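Local coordinates for protein L-Ribose isomerase (Acinetobacter, PDB 4Q0S) that isomerises the non-natural aldose L-ribose, probably to the ketose L-ribulose, with a cupin barrel that holds a cobalt ion and a polyol ligand, at residues A96-L101 with H119-E124; R19-E24 with D59-G64. One frame throughout, in Å; residues are numbered along the deposited sequence.

In the fold
Contact 1 joins two loops of the cupin barrel: residues 96-101, which lead into strand 101-108, and the loop residues 119-124, which link strand 113-118 to strand 124-130. Contact 2 sets the start of helix 19-35 against the short helix 60-63. The two lie on opposite sides of the chain's centre, their own centres 32 Å apart and their nearest atoms about 17 Å apart, so they do not touch; along the sequence contact 2 closes before contact 1 opens. Contact 1 holds H119 and E124 of the cobalt site together with K122 of the ribitol pocket. Contact 2 contributes to an interface with the third subunit, whereas the second subunit packs beside contact 1.

Contact 1: residues A96-L101 with H119-E124; sequences AEYSGL and HGRKTE. With CO (cobalt (II) ion), chain B; RB0 (D-ribitol), chain C.
Two side chains of 96-101, E97 and Y98, receive R121 from 119-124. H119, where the second segment begins, turns instead to the metal: its NE2 lies 2.2 Å from the cobalt ion. K122 CE sits over the centre of the H119 imidazole, covering one face.

G120 meets the tyrosine through its carbonyl, G120 O lying in the ring plane at the edge, 3.5 Å from Y98 CE1; the same oxygen accepts a hydrogen bond from K196. R121 then carries the contact. Its chain runs extended from CG to NE. R121 CB lies 3.5 Å from Y98 CD1, and the Y98 ring and R121 guanidinium planes are 29° apart. At the end of this run R121 NE donates to E97 OE2 at 2.6 Å, a salt bridge with an N-H...O angle of 152°. The acceptor lies in the guanidinium plane but is approached from above its own carboxylate plane. NH1 pairs with D242, so two acidic residues fix the guanidinium's rotation.

The CB of K122 leaves away from 96-101, with CG anti to the backbone N (chi1 -178°), and its NZ makes weak hydrogen bonds to O2 and O4 of ribitol. E124 OE2 closes on cobalt at 1.9 Å, while E124 OE1 approaches ribitol O5 at 2.7 Å and is bonded to Y126 OH. H117 and H199 complete the protein ligands, and ribitol O4 and O5 also bind the ion: a three-histidine, one-glutamate centre, as is characteristic of metal-binding cupins.

Contact 2: residues R19-E24 with D59-G64; sequences RREYDE and DAFKNG
E21 and F61 bring together two helices outside the sheets of the cupin barrel: the first turns of helix 19-35 and the short helix about 60-63, whose backbone bonding is sparse. The nearest backbone pair is E21 and F61, with CA atoms 7.7 Å apart.

The van der Waals part of the contact is the passage of these two side chains in opposite directions. E21 CB lies 4.1 Å from F61 CD1, an oblique approach to the ring, and E21 OE2 comes within 3.7 Å of F61 CB; the carboxylate plane is turned 45° from the ring. F61 has CG beside its backbone N (chi1 -70°), which brings the ring alongside the glutamate stem; W25 of the same helix 19-35 meets that ring edge-to-face, and I17 also touches it.

The charged interactions run within the helix or to other partners. R19 NH2 donates to D23 OD1 at 3.0 Å, reaching the syn side of the carboxylate, and R20 NE pairs with E24 OE2 at 3.1 Å; both are i to i+4 salt bridges. E21 OE1 is paired with R14.

Two acceptors are also brought together: E21 OE2 stands 3.2 Å from F61 O without bonding to it. R20 of the third subunit, another copy of this protein, bridges both acceptors: its NH2 forms a salt bridge to E21 OE2 and its NH1 donates to F61 O.

Contact 1: residues A96-L101 with H119-E124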
loop_
_atom_site.group_PDB
_atom_site.type_symbol
_atom_site.label_atom_id
_atom_site.label_comp_id
_atom_site.label_asym_id
_atom_site.label_seq_id
_atom_site.Cartn_x
_atom_site.Cartn_y
_atom_site.Cartn_z
ATOM N N ALA A 96 -0.516 36.682 -5.857
ATOM C CA ALA A 96 0.097 35.375 -6.069
ATOM C C ALA A 96 0.249 34.593 -4.762
ATOM O O ALA A 96 0.150 33.365 -4.748
ATOM C CB ALA A 96 1.458 35.548 -6.733
ATOM N N GLU A 97 0.485 35.320 -3.675
ATOM C CA GLU A 97 0.670 34.742 -2.349
ATOM C C GLU A 97 -0.520 33.905 -1.869
ATOM O O GLU A 97 -0.404 33.159 -0.899
ATOM C CB GLU A 97 0.951 35.863 -1.343
ATOM C CG GLU A 97 -0.173 36.891 -1.244
ATOM C CD GLU A 97 0.271 38.180 -0.580
ATOM O OE1 GLU A 97 1.088 38.905 -1.186
ATOM O OE2 GLU A 97 -0.190 38.463 0.546
ATOM N N TYR A 98 -1.660 34.041 -2.539
ATOM C CA TYR A 98 -2.851 33.283 -2.166
ATOM C C TYR A 98 -2.912 31.979 -2.951
ATOM O O TYR A 98 -3.739 31.111 -2.661
ATOM C CB TYR A 98 -4.116 34.098 -2.443
ATOM C CG TYR A 98 -4.299 35.285 -1.527
ATOM C CD1 TYR A 98 -4.833 35.127 -0.250
ATOM C CD2 TYR A 98 -3.918 36.564 -1.931
ATOM C CE1 TYR A 98 -4.988 36.216 0.605
ATOM C CE2 TYR A 98 -4.064 37.657 -1.084
ATOM C CZ TYR A 98 -4.598 37.477 0.180
ATOM O OH TYR A 98 -4.732 38.555 1.020
ATOM N N SER A 99 -2.038 31.854 -3.947
ATOM C CA SER A 99 -2.000 30.661 -4.778
ATOM C C SER A 99 -0.799 29.783 -4.430
ATOM O O SER A 99 -0.353 29.755 -3.283
ATOM C CB SER A 99 -1.964 31.050 -6.258
ATOM O OG SER A 99 -2.178 29.913 -7.086
ATOM N N GLY A 100 -0.273 29.073 -5.422
ATOM C CA GLY A 100 0.853 28.192 -5.175
ATOM C C GLY A 100 0.352 26.800 -4.826
ATOM O O GLY A 100 -0.845 26.606 -4.592
ATOM N N LEU A 101 1.259 25.828 -4.782
ATOM C CA LEU A 101 0.888 24.450 -4.469
ATOM C C LEU A 101 1.796 23.852 -3.396
ATOM O O LEU A 101 3.017 23.800 -3.550
ATOM C CB LEU A 101 0.951 23.600 -5.746
ATOM C CG LEU A 101 0.035 24.052 -6.892
ATOM C CD1 LEU A 101 0.456 23.377 -8.184
ATOM C CD2 LEU A 101 -1.413 23.734 -6.561
ATOM N N HIS A 119 -5.071 30.807 8.641
ATOM C CA HIS A 119 -4.176 31.397 7.654
ATOM C C HIS A 119 -4.882 32.526 6.914
ATOM O O HIS A 119 -6.054 32.407 6.565
ATOM C CB HIS A 119 -3.740 30.334 6.645
ATOM C CG HIS A 119 -3.182 29.100 7.280
ATOM N ND1 HIS A 119 -1.957 29.078 7.909
ATOM C CD2 HIS A 119 -3.700 27.857 7.420
ATOM C CE1 HIS A 119 -1.743 27.875 8.410
ATOM N NE2 HIS A 119 -2.786 27.116 8.128
ATOM N N GLY A 120 -4.168 33.619 6.668
ATOM C CA GLY A 120 -4.772 34.720 5.948
ATOM C C GLY A 120 -4.825 34.411 4.464
ATOM O O GLY A 120 -5.765 34.814 3.771
ATOM N N ARG A 121 -3.830 33.669 3.975
ATOM C CA ARG A 121 -3.755 33.342 2.551
ATOM C C ARG A 121 -3.911 31.865 2.166
ATOM O O ARG A 121 -4.463 31.551 1.106
ATOM C CB ARG A 121 -2.425 33.862 1.996
ATOM C CG ARG A 121 -2.050 35.244 2.516
ATOM C CD ARG A 121 -0.676 35.665 2.036
ATOM N NE ARG A 121 -0.235 36.919 2.641
ATOM C CZ ARG A 121 -0.034 37.093 3.945
ATOM N NH1 ARG A 121 -0.236 36.094 4.795
ATOM N NH2 ARG A 121 0.384 38.266 4.402
ATOM N N LYS A 122 -3.439 30.956 3.012
ATOM C CA LYS A 122 -3.508 29.536 2.677
ATOM C C LYS A 122 -4.809 28.774 2.908
ATOM O O LYS A 122 -5.348 28.736 4.016
ATOM C CB LYS A 122 -2.380 28.768 3.375
ATOM C CG LYS A 122 -2.359 27.273 3.020
ATOM C CD LYS A 122 -1.164 26.556 3.628
ATOM C CE LYS A 122 -1.257 26.504 5.146
ATOM N NZ LYS A 122 -0.034 25.902 5.741
ATOM N N THR A 123 -5.289 28.160 1.832
ATOM C CA THR A 123 -6.477 27.320 1.852
ATOM C C THR A 123 -5.944 25.878 1.793
ATOM O O THR A 123 -5.087 25.558 0.958
ATOM C CB THR A 123 -7.379 27.585 0.627
ATOM O OG1 THR A 123 -8.067 28.832 0.797
ATOM C CG2 THR A 123 -8.394 26.456 0.459
ATOM N N GLU A 124 -6.453 25.019 2.675
ATOM C CA GLU A 124 -6.012 23.625 2.753
ATOM C C GLU A 124 -7.105 22.625 2.365
ATOM O O GLU A 124 -8.285 22.968 2.294
ATOM C CB GLU A 124 -5.569 23.296 4.187
ATOM C CG GLU A 124 -4.539 24.250 4.790
ATOM C CD GLU A 124 -4.352 24.060 6.295
ATOM O OE1 GLU A 124 -4.980 23.158 6.886
ATOM O OE2 GLU A 124 -3.576 24.828 6.896
HETATM CO CO CO B . -3.408 25.161 8.803
HETATM C C1 RB0 C . 0.652 23.539 10.660
HETATM O O1 RB0 C . 1.753 24.011 11.418
HETATM C C2 RB0 C . 1.010 23.553 9.182
HETATM O O2 RB0 C . 1.046 24.895 8.703
HETATM C C3 RB0 C . 0.005 22.706 8.373
HETATM O O3 RB0 C . 0.476 22.542 7.043
HETATM C C4 RB0 C . -1.407 23.303 8.349
HETATM O O4 RB0 C . -1.354 24.689 8.651
HETATM C C5 RB0 C . -2.299 22.584 9.358
HETATM O O5 RB0 C . -3.650 23.023 9.218
#

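Contact 2: residues R19-E24 with D59-G64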
loop_
_atom_site.group_PDB
_atom_site.type_symbol
_atom_site.label_atom_id
_atom_site.label_comp_id
_atom_site.label_asym_id
_atom_site.label_seq_id
_atom_site.Cartn_x
_atom_site.Cartn_y
_atom_site.Cartn_z
ATOM N N ARG A 19 18.174 14.181 20.969
ATOM C CA ARG A 19 18.445 13.788 19.597
ATOM C C ARG A 19 17.869 12.402 19.339
ATOM O O ARG A 19 17.342 12.136 18.265
ATOM C CB ARG A 19 19.954 13.792 19.328
ATOM C CG ARG A 19 20.365 13.140 18.015
ATOM C CD ARG A 19 19.613 13.715 16.824
ATOM N NE ARG A 19 19.909 15.126 16.588
ATOM C CZ ARG A 19 19.364 15.842 15.609
ATOM N NH1 ARG A 19 19.684 17.119 15.455
ATOM N NH2 ARG A 19 18.495 15.274 14.781
ATOM N N ARG A 20 17.952 11.521 20.329
ATOM C CA ARG A 20 17.416 10.179 20.157
ATOM C C ARG A 20 15.889 10.198 20.033
ATOM O O ARG A 20 15.320 9.520 19.175
ATOM C CB ARG A 20 17.828 9.276 21.319
ATOM C CG ARG A 20 17.251 7.869 21.215
ATOM C CD ARG A 20 17.665 7.010 22.385
ATOM N NE ARG A 20 16.899 5.772 22.451
ATOM C CZ ARG A 20 17.125 4.807 23.335
ATOM N NH1 ARG A 20 18.102 4.942 24.224
ATOM N NH2 ARG A 20 16.368 3.715 23.348
ATOM N N GLU A 21 15.219 10.969 20.883
ATOM C CA GLU A 21 13.765 11.033 20.809
ATOM C C GLU A 21 13.351 11.619 19.464
ATOM O O GLU A 21 12.415 11.131 18.832
ATOM C CB GLU A 21 13.189 11.890 21.939
ATOM C CG GLU A 21 13.440 11.362 23.344
ATOM C CD GLU A 21 12.966 12.341 24.404
ATOM O OE1 GLU A 21 13.188 13.557 24.211
ATOM O OE2 GLU A 21 12.386 11.905 25.423
ATOM N N TYR A 22 14.062 12.653 19.020
ATOM C CA TYR A 22 13.740 13.291 17.757
ATOM C C TYR A 22 13.856 12.338 16.578
ATOM O O TYR A 22 12.908 12.160 15.812
ATOM C CB TYR A 22 14.643 14.494 17.496
ATOM C CG TYR A 22 14.182 15.271 16.289
ATOM C CD1 TYR A 22 13.130 16.177 16.390
ATOM C CD2 TYR A 22 14.740 15.045 15.031
ATOM C CE1 TYR A 22 12.641 16.837 15.266
ATOM C CE2 TYR A 22 14.259 15.697 13.901
ATOM C CZ TYR A 22 13.209 16.593 14.025
ATOM O OH TYR A 22 12.734 17.255 12.918
ATOM N N ASP A 23 15.029 11.736 16.427
ATOM C CA ASP A 23 15.262 10.805 15.332
ATOM C C ASP A 23 14.310 9.617 15.311
ATOM O O ASP A 23 13.743 9.298 14.265
ATOM C CB ASP A 23 16.704 10.307 15.360
ATOM C CG ASP A 23 17.674 11.330 14.823
ATOM O OD1 ASP A 23 17.273 12.504 14.674
ATOM O OD2 ASP A 23 18.838 10.971 14.554
ATOM N N GLU A 24 14.124 8.956 16.446
ATOM C CA GLU A 24 13.232 7.803 16.467
ATOM C C GLU A 24 11.825 8.232 16.047
ATOM O O GLU A 24 11.137 7.515 15.322
ATOM C CB GLU A 24 13.212 7.156 17.857
ATOM C CG GLU A 24 14.596 6.754 18.357
ATOM C CD GLU A 24 14.557 5.884 19.598
ATOM O OE1 GLU A 24 13.617 6.038 20.410
ATOM O OE2 GLU A 24 15.478 5.051 19.769
ATOM N N ASP A 59 6.808 18.582 27.050
ATOM C CA ASP A 59 6.463 17.579 28.049
ATOM C C ASP A 59 5.783 16.387 27.388
ATOM O O ASP A 59 5.485 15.390 28.041
ATOM C CB ASP A 59 5.539 18.156 29.127
ATOM C CG ASP A 59 6.301 18.863 30.237
ATOM O OD1 ASP A 59 7.418 18.418 30.576
ATOM O OD2 ASP A 59 5.773 19.852 30.786
ATOM N N ALA A 60 5.517 16.497 26.092
ATOM C CA ALA A 60 4.898 15.393 25.381
ATOM C C ALA A 60 5.886 14.233 25.416
ATOM O O ALA A 60 5.495 13.068 25.379
ATOM C CB ALA A 60 4.606 15.788 23.941
ATOM N N PHE A 61 7.169 14.567 25.506
ATOM C CA PHE A 61 8.216 13.562 25.527
ATOM C C PHE A 61 8.615 13.034 26.901
ATOM O O PHE A 61 9.644 12.371 27.042
ATOM C CB PHE A 61 9.426 14.085 24.751
ATOM C CG PHE A 61 9.182 14.161 23.266
ATOM C CD1 PHE A 61 9.317 13.026 22.470
ATOM C CD2 PHE A 61 8.720 15.338 22.682
ATOM C CE1 PHE A 61 8.989 13.061 21.110
ATOM C CE2 PHE A 61 8.387 15.386 21.324
ATOM C CZ PHE A 61 8.521 14.246 20.537
ATOM N N LYS A 62 7.797 13.318 27.912
ATOM C CA LYS A 62 8.060 12.793 29.246
ATOM C C LYS A 62 7.599 11.338 29.205
ATOM O O LYS A 62 8.300 10.436 29.666
ATOM C CB LYS A 62 7.274 13.556 30.317
ATOM C CG LYS A 62 8.035 14.715 30.942
ATOM C CD LYS A 62 7.314 15.256 32.177
ATOM C CE LYS A 62 8.149 16.324 32.877
ATOM N NZ LYS A 62 7.470 16.902 34.081
ATOM N N ASN A 63 6.415 11.112 28.641
ATOM C CA ASN A 63 5.888 9.760 28.520
ATOM C C ASN A 63 5.936 9.262 27.077
ATOM O O ASN A 63 5.724 8.077 26.810
ATOM C CB ASN A 63 4.469 9.692 29.082
ATOM C CG ASN A 63 4.439 9.902 30.586
ATOM O OD1 ASN A 63 5.257 9.338 31.312
ATOM N ND2 ASN A 63 3.495 10.712 31.061
ATOM N N GLY A 64 6.218 10.170 26.146
ATOM C CA GLY A 64 6.332 9.781 24.751
ATOM C C GLY A 64 5.106 9.882 23.857
ATOM O O GLY A 64 3.973 10.034 24.316
#